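Local coordinates for protein DnaJ homolog subfamily C member 3 (Mus musculus, PDB 3IEG) that acts as an endoplasmic-reticulum co-chaperone that binds misfolded proteins, stimulates the ATPase of HSC70 and restrains the GCN2 kinase during the unfolded protein response, at residues L237-E242 with K256-V260; L309-E314 with D328-A332; L19-L23 with L48-K52. One frame throughout, in Å; residues are numbered along the deposited sequence.

Contact 1: residues L237-E242 with K256-V260; sequences LIESAE and KYESV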
ATOM      1  N   LEU A 237      21.840   7.473   9.836  1.00 35.78           N
ATOM      2  CA  LEU A 237      22.948   6.572  10.107  1.00 35.16           C
ATOM      3  C   LEU A 237      23.290   5.682   8.916  1.00 34.36           C
ATOM      4  O   LEU A 237      24.452   5.591   8.545  1.00 34.87           O
ATOM      5  CB  LEU A 237      22.657   5.730  11.349  1.00 35.31           C
ATOM      6  CG  LEU A 237      23.029   6.213  12.761  1.00 36.29           C
ATOM      7  CD1 LEU A 237      23.295   7.725  12.916  1.00 36.98           C
ATOM      8  CD2 LEU A 237      21.966   5.737  13.745  1.00 37.04           C
ATOM      9  N   ILE A 238      22.288   5.053   8.307  1.00 33.52           N
ATOM     10  CA  ILE A 238      22.503   4.205   7.138  1.00 32.75           C
ATOM     11  C   ILE A 238      22.967   5.030   5.938  1.00 32.77           C
ATOM     12  O   ILE A 238      23.810   4.589   5.152  1.00 32.81           O
ATOM     13  CB  ILE A 238      21.244   3.399   6.791  1.00 32.72           C
ATOM     14  CG1 ILE A 238      20.911   2.448   7.941  1.00 32.46           C
ATOM     15  CG2 ILE A 238      21.418   2.616   5.481  1.00 31.44           C
ATOM     16  CD1 ILE A 238      19.520   1.835   7.854  1.00 32.06           C
ATOM     17  N   GLU A 239      22.428   6.234   5.813  1.00 32.67           N
ATOM     18  CA  GLU A 239      22.814   7.141   4.739  1.00 32.88           C
ATOM     19  C   GLU A 239      24.271   7.561   4.924  1.00 32.04           C
ATOM     20  O   GLU A 239      25.036   7.633   3.958  1.00 31.73           O
ATOM     21  CB  GLU A 239      21.873   8.348   4.682  1.00 33.12           C
ATOM     22  CG  GLU A 239      21.839   9.042   3.333  1.00 36.61           C
ATOM     23  CD  GLU A 239      20.427   9.453   2.885  1.00 41.91           C
ATOM     24  OE1 GLU A 239      20.309  10.458   2.139  1.00 44.03           O
ATOM     25  OE2 GLU A 239      19.437   8.773   3.256  1.00 42.39           O
ATOM     26  N   SER A 240      24.657   7.787   6.173  1.00 31.26           N
ATOM     27  CA  SER A 240      26.036   8.120   6.488  1.00 30.61           C
ATOM     28  C   SER A 240      26.978   6.975   6.169  1.00 30.01           C
ATOM     29  O   SER A 240      28.037   7.188   5.578  1.00 29.81           O
ATOM     30  CB  SER A 240      26.166   8.502   7.949  1.00 30.46           C
ATOM     31  OG  SER A 240      25.890   9.874   8.102  1.00 31.83           O
ATOM     32  N   ALA A 241      26.584   5.766   6.557  1.00 29.05           N
ATOM     33  CA  ALA A 241      27.400   4.580   6.340  1.00 28.36           C
ATOM     34  C   ALA A 241      27.663   4.338   4.862  1.00 28.17           C
ATOM     35  O   ALA A 241      28.803   4.113   4.464  1.00 28.01           O
ATOM     36  CB  ALA A 241      26.742   3.374   6.956  1.00 28.38           C
ATOM     37  N   GLU A 242      26.607   4.393   4.054  1.00 28.07           N
ATOM     38  CA  GLU A 242      26.713   4.217   2.607  1.00 28.11           C
ATOM     39  C   GLU A 242      27.522   5.333   1.953  1.00 28.14           C
ATOM     40  O   GLU A 242      28.219   5.127   0.962  1.00 27.75           O
ATOM     41  CB  GLU A 242      25.322   4.086   1.979  1.00 28.10           C
ATOM     42  CG  GLU A 242      24.647   2.740   2.302  1.00 27.90           C
ATOM     43  CD  GLU A 242      25.536   1.555   1.949  1.00 27.48           C
ATOM     44  OE1 GLU A 242      25.528   0.544   2.679  1.00 25.49           O
ATOM     45  OE2 GLU A 242      26.261   1.650   0.935  1.00 27.80           O
ATOM     46  N   LYS A 256      30.000   3.148  11.848  1.00 32.73           N
ATOM     47  CA  LYS A 256      28.647   3.619  11.577  1.00 32.76           C
ATOM     48  C   LYS A 256      27.583   2.523  11.592  1.00 32.89           C
ATOM     49  O   LYS A 256      26.549   2.698  12.228  1.00 32.69           O
ATOM     50  CB  LYS A 256      28.569   4.401  10.271  1.00 32.69           C
ATOM     51  CG  LYS A 256      28.607   5.906  10.463  1.00 33.20           C
ATOM     52  CD  LYS A 256      27.341   6.468  11.064  1.00 32.22           C
ATOM     53  CE  LYS A 256      27.472   7.970  11.179  1.00 31.33           C
ATOM     54  NZ  LYS A 256      27.775   8.407  12.540  1.00 32.38           N
ATOM     55  N   TYR A 257      27.826   1.405  10.907  1.00 33.10           N
ATOM     56  CA  TYR A 257      26.873   0.299  10.940  1.00 33.68           C
ATOM     57  C   TYR A 257      26.763  -0.344  12.328  1.00 34.79           C
ATOM     58  O   TYR A 257      25.730  -0.913  12.682  1.00 34.55           O
ATOM     59  CB  TYR A 257      27.172  -0.732   9.857  1.00 32.67           C
ATOM     60  CG  TYR A 257      26.458  -0.428   8.563  1.00 32.10           C
ATOM     61  CD1 TYR A 257      27.163  -0.066   7.409  1.00 31.85           C
ATOM     62  CD2 TYR A 257      25.066  -0.469   8.491  1.00 31.70           C
ATOM     63  CE1 TYR A 257      26.492   0.229   6.215  1.00 30.26           C
ATOM     64  CE2 TYR A 257      24.391  -0.174   7.307  1.00 30.28           C
ATOM     65  CZ  TYR A 257      25.109   0.171   6.179  1.00 29.91           C
ATOM     66  OH  TYR A 257      24.428   0.460   5.029  1.00 30.15           O
ATOM     67  N   GLU A 258      27.823  -0.217  13.119  1.00 36.33           N
ATOM     68  CA  GLU A 258      27.810  -0.700  14.486  1.00 38.22           C
ATOM     69  C   GLU A 258      26.708   0.026  15.245  1.00 38.77           C
ATOM     70  O   GLU A 258      25.919  -0.595  15.948  1.00 38.85           O
ATOM     71  CB  GLU A 258      29.161  -0.466  15.161  1.00 38.44           C
ATOM     72  CG  GLU A 258      29.688  -1.645  15.967  1.00 41.92           C
ATOM     73  CD  GLU A 258      30.415  -2.683  15.107  1.00 45.11           C
ATOM     74  OE1 GLU A 258      31.669  -2.751  15.160  1.00 45.51           O
ATOM     75  OE2 GLU A 258      29.728  -3.425  14.372  1.00 46.62           O
ATOM     76  N   SER A 259      26.641   1.340  15.083  1.00 39.72           N
ATOM     77  CA  SER A 259      25.634   2.109  15.783  1.00 41.21           C
ATOM     78  C   SER A 259      24.240   1.935  15.163  1.00 41.87           C
ATOM     79  O   SER A 259      23.236   2.063  15.856  1.00 42.05           O
ATOM     80  CB  SER A 259      26.035   3.572  15.876  1.00 41.16           C
ATOM     81  OG  SER A 259      26.234   4.096  14.585  1.00 43.43           O
ATOM     82  N   VAL A 260      24.180   1.611  13.873  1.00 42.81           N
ATOM     83  CA  VAL A 260      22.913   1.245  13.229  1.00 43.54           C
ATOM     84  C   VAL A 260      22.250   0.053  13.933  1.00 44.53           C
ATOM     85  O   VAL A 260      21.058   0.090  14.202  1.00 44.45           O
ATOM     86  CB  VAL A 260      23.084   0.996  11.707  1.00 43.46           C
ATOM     87  CG1 VAL A 260      21.843   0.340  11.102  1.00 42.94           C
ATOM     88  CG2 VAL A 260      23.386   2.295  10.999  1.00 42.53           C
TER

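Contact 2: residues L309-E314 with D328-A332; sequences LKDRAE and DYEAA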
ATOM      1  N   LEU A 309      29.167 -13.552  -0.671  1.00 44.83           N
ATOM      2  CA  LEU A 309      29.981 -14.533  -1.377  1.00 44.49           C
ATOM      3  C   LEU A 309      31.165 -13.876  -2.083  1.00 44.36           C
ATOM      4  O   LEU A 309      32.306 -14.314  -1.922  1.00 44.19           O
ATOM      5  CB  LEU A 309      29.136 -15.336  -2.364  1.00 44.26           C
ATOM      6  CG  LEU A 309      28.209 -16.352  -1.691  1.00 44.35           C
ATOM      7  CD1 LEU A 309      27.160 -16.873  -2.662  1.00 42.63           C
ATOM      8  CD2 LEU A 309      29.011 -17.497  -1.063  1.00 44.64           C
ATOM      9  N   LYS A 310      30.885 -12.819  -2.845  1.00 44.09           N
ATOM     10  CA  LYS A 310      31.915 -12.090  -3.585  1.00 44.31           C
ATOM     11  C   LYS A 310      32.949 -11.487  -2.648  1.00 43.88           C
ATOM     12  O   LYS A 310      34.153 -11.548  -2.918  1.00 43.92           O
ATOM     13  CB  LYS A 310      31.292 -10.975  -4.437  1.00 44.49           C
ATOM     14  CG  LYS A 310      30.582 -11.447  -5.714  1.00 45.27           C
ATOM     15  CD  LYS A 310      29.575 -10.412  -6.245  1.00 45.35           C
ATOM     16  CE  LYS A 310      30.254  -9.118  -6.683  1.00 46.80           C
ATOM     17  NZ  LYS A 310      29.245  -8.127  -7.133  1.00 48.12           N
ATOM     18  N   ASP A 311      32.475 -10.907  -1.546  1.00 43.55           N
ATOM     19  CA  ASP A 311      33.361 -10.240  -0.604  1.00 43.12           C
ATOM     20  C   ASP A 311      34.213 -11.236   0.183  1.00 43.28           C
ATOM     21  O   ASP A 311      35.406 -10.980   0.413  1.00 43.01           O
ATOM     22  CB  ASP A 311      32.591  -9.275   0.306  1.00 42.76           C
ATOM     23  CG  ASP A 311      32.106  -8.042  -0.437  1.00 41.61           C
ATOM     24  OD1 ASP A 311      32.686  -7.717  -1.482  1.00 41.00           O
ATOM     25  OD2 ASP A 311      31.145  -7.393   0.010  1.00 40.29           O
ATOM     26  N   ARG A 312      33.617 -12.368   0.570  1.00 43.31           N
ATOM     27  CA  ARG A 312      34.395 -13.447   1.183  1.00 43.67           C
ATOM     28  C   ARG A 312      35.417 -14.001   0.188  1.00 44.15           C
ATOM     29  O   ARG A 312      36.579 -14.208   0.543  1.00 44.35           O
ATOM     30  CB  ARG A 312      33.522 -14.573   1.741  1.00 43.47           C
ATOM     31  CG  ARG A 312      34.326 -15.531   2.612  1.00 43.39           C
ATOM     32  CD  ARG A 312      33.473 -16.453   3.435  1.00 42.80           C
ATOM     33  NE  ARG A 312      32.863 -17.471   2.593  1.00 43.81           N
ATOM     34  CZ  ARG A 312      32.097 -18.463   3.034  1.00 43.76           C
ATOM     35  NH1 ARG A 312      31.825 -18.586   4.331  1.00 42.83           N
ATOM     36  NH2 ARG A 312      31.597 -19.327   2.164  1.00 43.96           N
ATOM     37  N   ALA A 313      34.986 -14.221  -1.054  1.00 44.38           N
ATOM     38  CA  ALA A 313      35.899 -14.600  -2.116  1.00 44.75           C
ATOM     39  C   ALA A 313      37.085 -13.639  -2.149  1.00 45.15           C
ATOM     40  O   ALA A 313      38.220 -14.052  -1.939  1.00 45.16           O
ATOM     41  CB  ALA A 313      35.183 -14.627  -3.458  1.00 44.81           C
ATOM     42  N   GLU A 314      36.825 -12.355  -2.378  1.00 45.78           N
ATOM     43  CA  GLU A 314      37.906 -11.373  -2.410  1.00 46.77           C
ATOM     44  C   GLU A 314      38.852 -11.489  -1.205  1.00 46.27           C
ATOM     45  O   GLU A 314      40.058 -11.296  -1.342  1.00 46.47           O
ATOM     46  CB  GLU A 314      37.363  -9.950  -2.556  1.00 46.65           C
ATOM     47  CG  GLU A 314      37.250  -9.469  -4.008  1.00 48.27           C
ATOM     48  CD  GLU A 314      36.762  -8.014  -4.129  1.00 49.20           C
ATOM     49  OE1 GLU A 314      37.292  -7.136  -3.394  1.00 52.76           O
ATOM     50  OE2 GLU A 314      35.852  -7.747  -4.962  1.00 51.25           O
ATOM     51  N   ASP A 328      33.413 -20.045  -3.707  1.00 61.66           N
ATOM     52  CA  ASP A 328      32.463 -18.989  -3.350  1.00 61.47           C
ATOM     53  C   ASP A 328      31.938 -18.210  -4.564  1.00 61.51           C
ATOM     54  O   ASP A 328      30.768 -17.838  -4.584  1.00 61.56           O
ATOM     55  CB  ASP A 328      33.045 -18.043  -2.285  1.00 61.19           C
ATOM     56  CG  ASP A 328      32.716 -18.481  -0.851  1.00 60.81           C
ATOM     57  OD1 ASP A 328      31.937 -19.438  -0.654  1.00 60.96           O
ATOM     58  OD2 ASP A 328      33.232 -17.853   0.094  1.00 59.85           O
ATOM     59  N   TYR A 329      32.782 -17.971  -5.571  1.00 61.64           N
ATOM     60  CA  TYR A 329      32.324 -17.327  -6.817  1.00 61.92           C
ATOM     61  C   TYR A 329      31.338 -18.218  -7.578  1.00 62.58           C
ATOM     62  O   TYR A 329      30.332 -17.737  -8.095  1.00 62.71           O
ATOM     63  CB  TYR A 329      33.491 -16.923  -7.740  1.00 61.37           C
ATOM     64  CG  TYR A 329      34.106 -15.561  -7.458  1.00 60.77           C
ATOM     65  CD1 TYR A 329      35.445 -15.445  -7.094  1.00 60.95           C
ATOM     66  CD2 TYR A 329      33.357 -14.389  -7.567  1.00 60.62           C
ATOM     67  CE1 TYR A 329      36.021 -14.196  -6.835  1.00 60.88           C
ATOM     68  CE2 TYR A 329      33.926 -13.133  -7.303  1.00 60.43           C
ATOM     69  CZ  TYR A 329      35.257 -13.048  -6.939  1.00 60.41           C
ATOM     70  OH  TYR A 329      35.833 -11.827  -6.677  1.00 59.49           O
ATOM     71  N   GLU A 330      31.631 -19.515  -7.629  1.00 63.41           N
ATOM     72  CA  GLU A 330      30.758 -20.490  -8.279  1.00 64.36           C
ATOM     73  C   GLU A 330      29.361 -20.555  -7.657  1.00 64.83           C
ATOM     74  O   GLU A 330      28.366 -20.673  -8.374  1.00 65.07           O
ATOM     75  CB  GLU A 330      31.415 -21.876  -8.293  1.00 64.43           C
ATOM     76  CG  GLU A 330      32.358 -22.086  -9.480  1.00 64.82           C
ATOM     77  CD  GLU A 330      33.420 -23.149  -9.236  1.00 65.25           C
ATOM     78  OE1 GLU A 330      33.373 -23.833  -8.188  1.00 65.90           O
ATOM     79  OE2 GLU A 330      34.309 -23.301 -10.104  1.00 64.73           O
ATOM     80  N   ALA A 331      29.298 -20.474  -6.330  1.00 65.48           N
ATOM     81  CA  ALA A 331      28.029 -20.431  -5.608  1.00 66.28           C
ATOM     82  C   ALA A 331      27.233 -19.165  -5.948  1.00 66.97           C
ATOM     83  O   ALA A 331      26.011 -19.217  -6.113  1.00 67.08           O
ATOM     84  CB  ALA A 331      28.267 -20.536  -4.099  1.00 66.06           C
ATOM     85  N   ALA A 332      27.934 -18.037  -6.058  1.00 67.70           N
ATOM     86  CA  ALA A 332      27.310 -16.773  -6.412  1.00 68.51           C
ATOM     87  C   ALA A 332      26.828 -16.796  -7.854  1.00 69.27           C
ATOM     88  O   ALA A 332      25.726 -16.331  -8.147  1.00 69.36           O
ATOM     89  CB  ALA A 332      28.272 -15.625  -6.189  1.00 68.40           C
TER

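Contact 3: residues L19-L23 with L48-K52; sequences LADAL and LAMGK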
ATOM      1  N   LEU A  19     -20.763  17.067 -20.523  1.00 31.37           N
ATOM      2  CA  LEU A  19     -21.051  16.867 -19.108  1.00 30.45           C
ATOM      3  C   LEU A  19     -20.728  18.086 -18.264  1.00 30.11           C
ATOM      4  O   LEU A  19     -21.540  18.496 -17.431  1.00 29.99           O
ATOM      5  CB  LEU A  19     -20.313  15.639 -18.575  1.00 29.79           C
ATOM      6  CG  LEU A  19     -20.474  14.331 -19.352  1.00 30.21           C
ATOM      7  CD1 LEU A  19     -19.707  13.204 -18.638  1.00 29.91           C
ATOM      8  CD2 LEU A  19     -21.947  13.933 -19.550  1.00 29.36           C
ATOM      9  N   ALA A  20     -19.545  18.653 -18.476  1.00 29.91           N
ATOM     10  CA  ALA A  20     -19.100  19.802 -17.701  1.00 29.87           C
ATOM     11  C   ALA A  20     -20.019  20.984 -17.954  1.00 30.12           C
ATOM     12  O   ALA A  20     -20.449  21.656 -17.020  1.00 30.54           O
ATOM     13  CB  ALA A  20     -17.674  20.146 -18.022  1.00 29.51           C
ATOM     14  N   ASP A  21     -20.360  21.210 -19.217  1.00 29.89           N
ATOM     15  CA  ASP A  21     -21.289  22.275 -19.544  1.00 30.17           C
ATOM     16  C   ASP A  21     -22.675  22.042 -18.952  1.00 29.55           C
ATOM     17  O   ASP A  21     -23.297  22.980 -18.470  1.00 29.14           O
ATOM     18  CB  ASP A  21     -21.362  22.469 -21.056  1.00 30.64           C
ATOM     19  CG  ASP A  21     -20.031  22.877 -21.649  1.00 32.65           C
ATOM     20  OD1 ASP A  21     -19.151  23.380 -20.902  1.00 33.46           O
ATOM     21  OD2 ASP A  21     -19.859  22.685 -22.870  1.00 36.53           O
ATOM     22  N   ALA A  22     -23.150  20.796 -18.982  1.00 29.47           N
ATOM     23  CA  ALA A  22     -24.407  20.432 -18.314  1.00 29.24           C
ATOM     24  C   ALA A  22     -24.313  20.736 -16.829  1.00 29.31           C
ATOM     25  O   ALA A  22     -25.197  21.387 -16.271  1.00 29.03           O
ATOM     26  CB  ALA A  22     -24.755  18.981 -18.545  1.00 29.06           C
ATOM     27  N   LEU A  23     -23.214  20.307 -16.207  1.00 29.45           N
ATOM     28  CA  LEU A  23     -22.983  20.578 -14.796  1.00 29.96           C
ATOM     29  C   LEU A  23     -23.112  22.057 -14.474  1.00 30.66           C
ATOM     30  O   LEU A  23     -23.740  22.423 -13.479  1.00 30.96           O
ATOM     31  CB  LEU A  23     -21.610  20.074 -14.347  1.00 30.11           C
ATOM     32  CG  LEU A  23     -21.262  20.196 -12.859  1.00 29.84           C
ATOM     33  CD1 LEU A  23     -22.259  19.403 -12.038  1.00 31.23           C
ATOM     34  CD2 LEU A  23     -19.855  19.711 -12.574  1.00 29.50           C
ATOM     35  N   LEU A  48     -23.107  11.617 -11.660  1.00 28.19           N
ATOM     36  CA  LEU A  48     -23.169  10.170 -11.839  1.00 29.36           C
ATOM     37  C   LEU A  48     -22.564   9.758 -13.180  1.00 30.26           C
ATOM     38  O   LEU A  48     -21.787   8.803 -13.243  1.00 29.98           O
ATOM     39  CB  LEU A  48     -24.600   9.653 -11.680  1.00 29.12           C
ATOM     40  CG  LEU A  48     -24.968   8.876 -10.402  1.00 29.83           C
ATOM     41  CD1 LEU A  48     -23.891   8.924  -9.297  1.00 29.08           C
ATOM     42  CD2 LEU A  48     -26.333   9.282  -9.846  1.00 29.48           C
ATOM     43  N   ALA A  49     -22.904  10.501 -14.236  1.00 31.30           N
ATOM     44  CA  ALA A  49     -22.385  10.237 -15.580  1.00 32.37           C
ATOM     45  C   ALA A  49     -20.862  10.417 -15.672  1.00 33.21           C
ATOM     46  O   ALA A  49     -20.188   9.654 -16.347  1.00 33.14           O
ATOM     47  CB  ALA A  49     -23.098  11.091 -16.599  1.00 32.01           C
HETATM   48  N   MSE A  50     -20.334  11.424 -14.987  1.00 34.40           N
HETATM   49  CA  MSE A  50     -18.896  11.582 -14.812  1.00 36.73           C
HETATM   50  C   MSE A  50     -18.315  10.466 -13.939  1.00 36.09           C
HETATM   51  O   MSE A  50     -17.111  10.198 -13.958  1.00 36.64           O
HETATM   52  CB  MSE A  50     -18.597  12.921 -14.146  1.00 36.25           C
HETATM   53  CG  MSE A  50     -19.005  14.146 -14.950  1.00 37.90           C
HETATM   54 SE   MSE A  50     -18.645  15.833 -13.988  1.00 42.61          SE
HETATM   55  CE  MSE A  50     -18.751  17.078 -15.491  1.00 39.71           C
ATOM     56  N   GLY A  51     -19.176   9.835 -13.146  1.00 35.94           N
ATOM     57  CA  GLY A  51     -18.743   8.825 -12.198  1.00 35.13           C
ATOM     58  C   GLY A  51     -18.146   9.394 -10.928  1.00 34.81           C
ATOM     59  O   GLY A  51     -17.288   8.759 -10.325  1.00 35.26           O
ATOM     60  N   LYS A  52     -18.586  10.580 -10.511  1.00 34.36           N
ATOM     61  CA  LYS A  52     -18.073  11.194  -9.276  1.00 33.89           C
ATOM     62  C   LYS A  52     -19.096  11.060  -8.147  1.00 33.78           C
ATOM     63  O   LYS A  52     -19.830  12.008  -7.844  1.00 33.71           O
ATOM     64  CB  LYS A  52     -17.703  12.670  -9.488  1.00 33.79           C
ATOM     65  CG  LYS A  52     -16.696  12.954 -10.604  1.00 33.60           C
ATOM     66  CD  LYS A  52     -16.218  14.389 -10.554  1.00 33.49           C
ATOM     67  CE  LYS A  52     -15.806  14.870 -11.921  1.00 34.34           C
ATOM     68  NZ  LYS A  52     -15.326  16.290 -11.905  1.00 36.05           N
TER

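Contact 1: residues L237-E242 with K256-V260
Lys256 opens the contact by laying its aliphatic stem along Ser240 and Ala241: its CB faces Ala241 CB at 3.9 Å, and further out CE meets Ser240 CB at 3.5 Å. A long chain suits this margin, because its methylenes can cover the neighbouring helix while the charge travels on toward the surface; a bend at chi2 (-72°) swings the stem across to Ser240. That serine is a phosphorylation site by similarity, but it is unmodified here.

Tyr257 comes next and carries much of the interface. The methyl of Ala241 sits over one face of its ring, displaced toward the rim, in a CH-pi contact with CB 3.6 Å from the ring centroid. A side chain as small as alanine suits a place where the ring lies against the opposing helix. Ile238 CG1 lies obliquely to the ring, and its CG2 is 3.7 Å from Tyr257 OH. Glu242 OE1 lies at the ring edge, in its plane, and accepts the hydrogen bond from Tyr257 OH at 2.6 Å on its anti lone pair.

Ser259 turns its hydroxyl back to its own helix, where OG donates to Lys256 O at 2.8 Å, an economical way to satisfy a polar group next to Leu237. Val260 then finishes the contact. With CG1 anti to the backbone N (chi1 168°), its CG2 is directed at Leu237 CB, 3.5 Å away, and both methyls border Ile238 CG1.

Glu242 OE1 also forms a salt bridge with Arg277 of helix 268-284, so a single oxygen receives a phenol and a guanidinium. Two such donors would be expected to favour the ionised carboxylate, linking this helix pair of TPR 7 to helix 268-284.

Contact 2: residues L309-E314 with D328-A332
Arg312 and Asp328 face one another across the helix pair in a side-on salt bridge, with guanidinium and carboxylate planes only 8° apart. Arg312 NE reaches Asp328 OD2 at 2.6 Å, and NH2 reaches OD1 at 2.8 Å with an N-H...O angle of 166°; both oxygens offer their syn lone pairs. A weaker bond joins NH2 to OD2 as well. The third nitrogen, NH1, bonds to Ser296 OG of helix 288-301, so every nitrogen of the guanidinium has a partner, and the buried carboxylate has both oxygens engaged. A bend at chi3 in the arginine chain turns the group's NE side to the aspartate. A leucine in place of Arg312 would probably strand the buried Asp328 charge without its mate and cost Ser296 its partner.

Leu309 lays an apolar group against the carboxylate: its CD2 lies 3.5 Å from Asp328 OD1, while CD1 reaches across to Ala332 CB at 3.9 Å, a small residue that admits the branched chain. Beyond, Ala313 CB rests over one face of the Tyr329 ring, 3.8 Å from its centroid, and Lys310 CG lies near Tyr329 CE2, its chain crossing the tyrosine nearly at right angles. Glu314 CG lies beside Tyr329 OH, while its OE1 is salt-bridged to Lys284 of helix 268-284.

The two segments run nearly antiparallel, at 165°, as the paired helices of one tetratricopeptide repeat, and a small residue on the first helix facing an aromatic ring on the second is a hallmark of the TPR consensus.

Contact 3: residues L19-L23 with L48-K52
The seam between the first two tetratricopeptide repeats is bridged at this end by Met50, whose side chain spans from helix 37-50 to the opening turn of helix 19-32. Met50, present as selenomethionine, is extended beyond CG (chi2 178°), which carries its terminal CE right up to the other helix. There CE meets Leu19 CB at 3.7 Å and the backbone N of Ala20 at 3.5 Å, with Ala20 CB also bordering it. A long, flexible, unbranched side chain suits such a span, and the small Ala20 lets the methyl come close to the main chain.

Leu19 and Met50 lie alongside one another, pointing opposite ways, with Leu19 CD1 3.9 Å from Met50 CG. Leu19 CD2 lies 4.3 Å from Ala49 CB. Leu23, one turn on, takes the Met50 methyl from another direction: with CG anti to the backbone N (chi1 -176°), its CD2 comes within 4.1 Å of Met50 CE, the two side chains crossing at about a right angle. Leu23 also packs on Val46 and Phe47, which extends the seam along helix 37-50.

Just past Met50, Gly51 adopts positive phi (79°), easy for glycine, and acts as the C-prime residue of a Schellman motif in which Lys52 N returns to Phe47 O.

This joint, apolar in its side chains and lightly buried at the surface, is inter-repeat packing of the kind that builds a TPR superhelix, here between the two repeats whose hydrophobic groove receives misfolded proteins.

Overall arrangement
The three contacts sample a long all-helical TPR solenoid, the TPR part of a protein whose separate J domain mediates the HSC70 interaction. Contacts 1 and 2 each lie inside one repeat, TPR 7 and TPR 9, and repeat the same alanine-on-tyrosine theme; their centres are 24 Å apart, their nearest atoms about 10 Å. Helix 268-284 meets both: Arg277 serves contact 1, Lys284 pairs with Glu314 of contact 2, and His280 bonds the adjoining Asp311. The Cys279-Cys295 disulfide fastens it to helix 288-301. Contact 3 instead joins TPR 1 to TPR 2, the part that binds misfolded proteins. Its centre is 54 Å from contact 1 and 63 Å from contact 2.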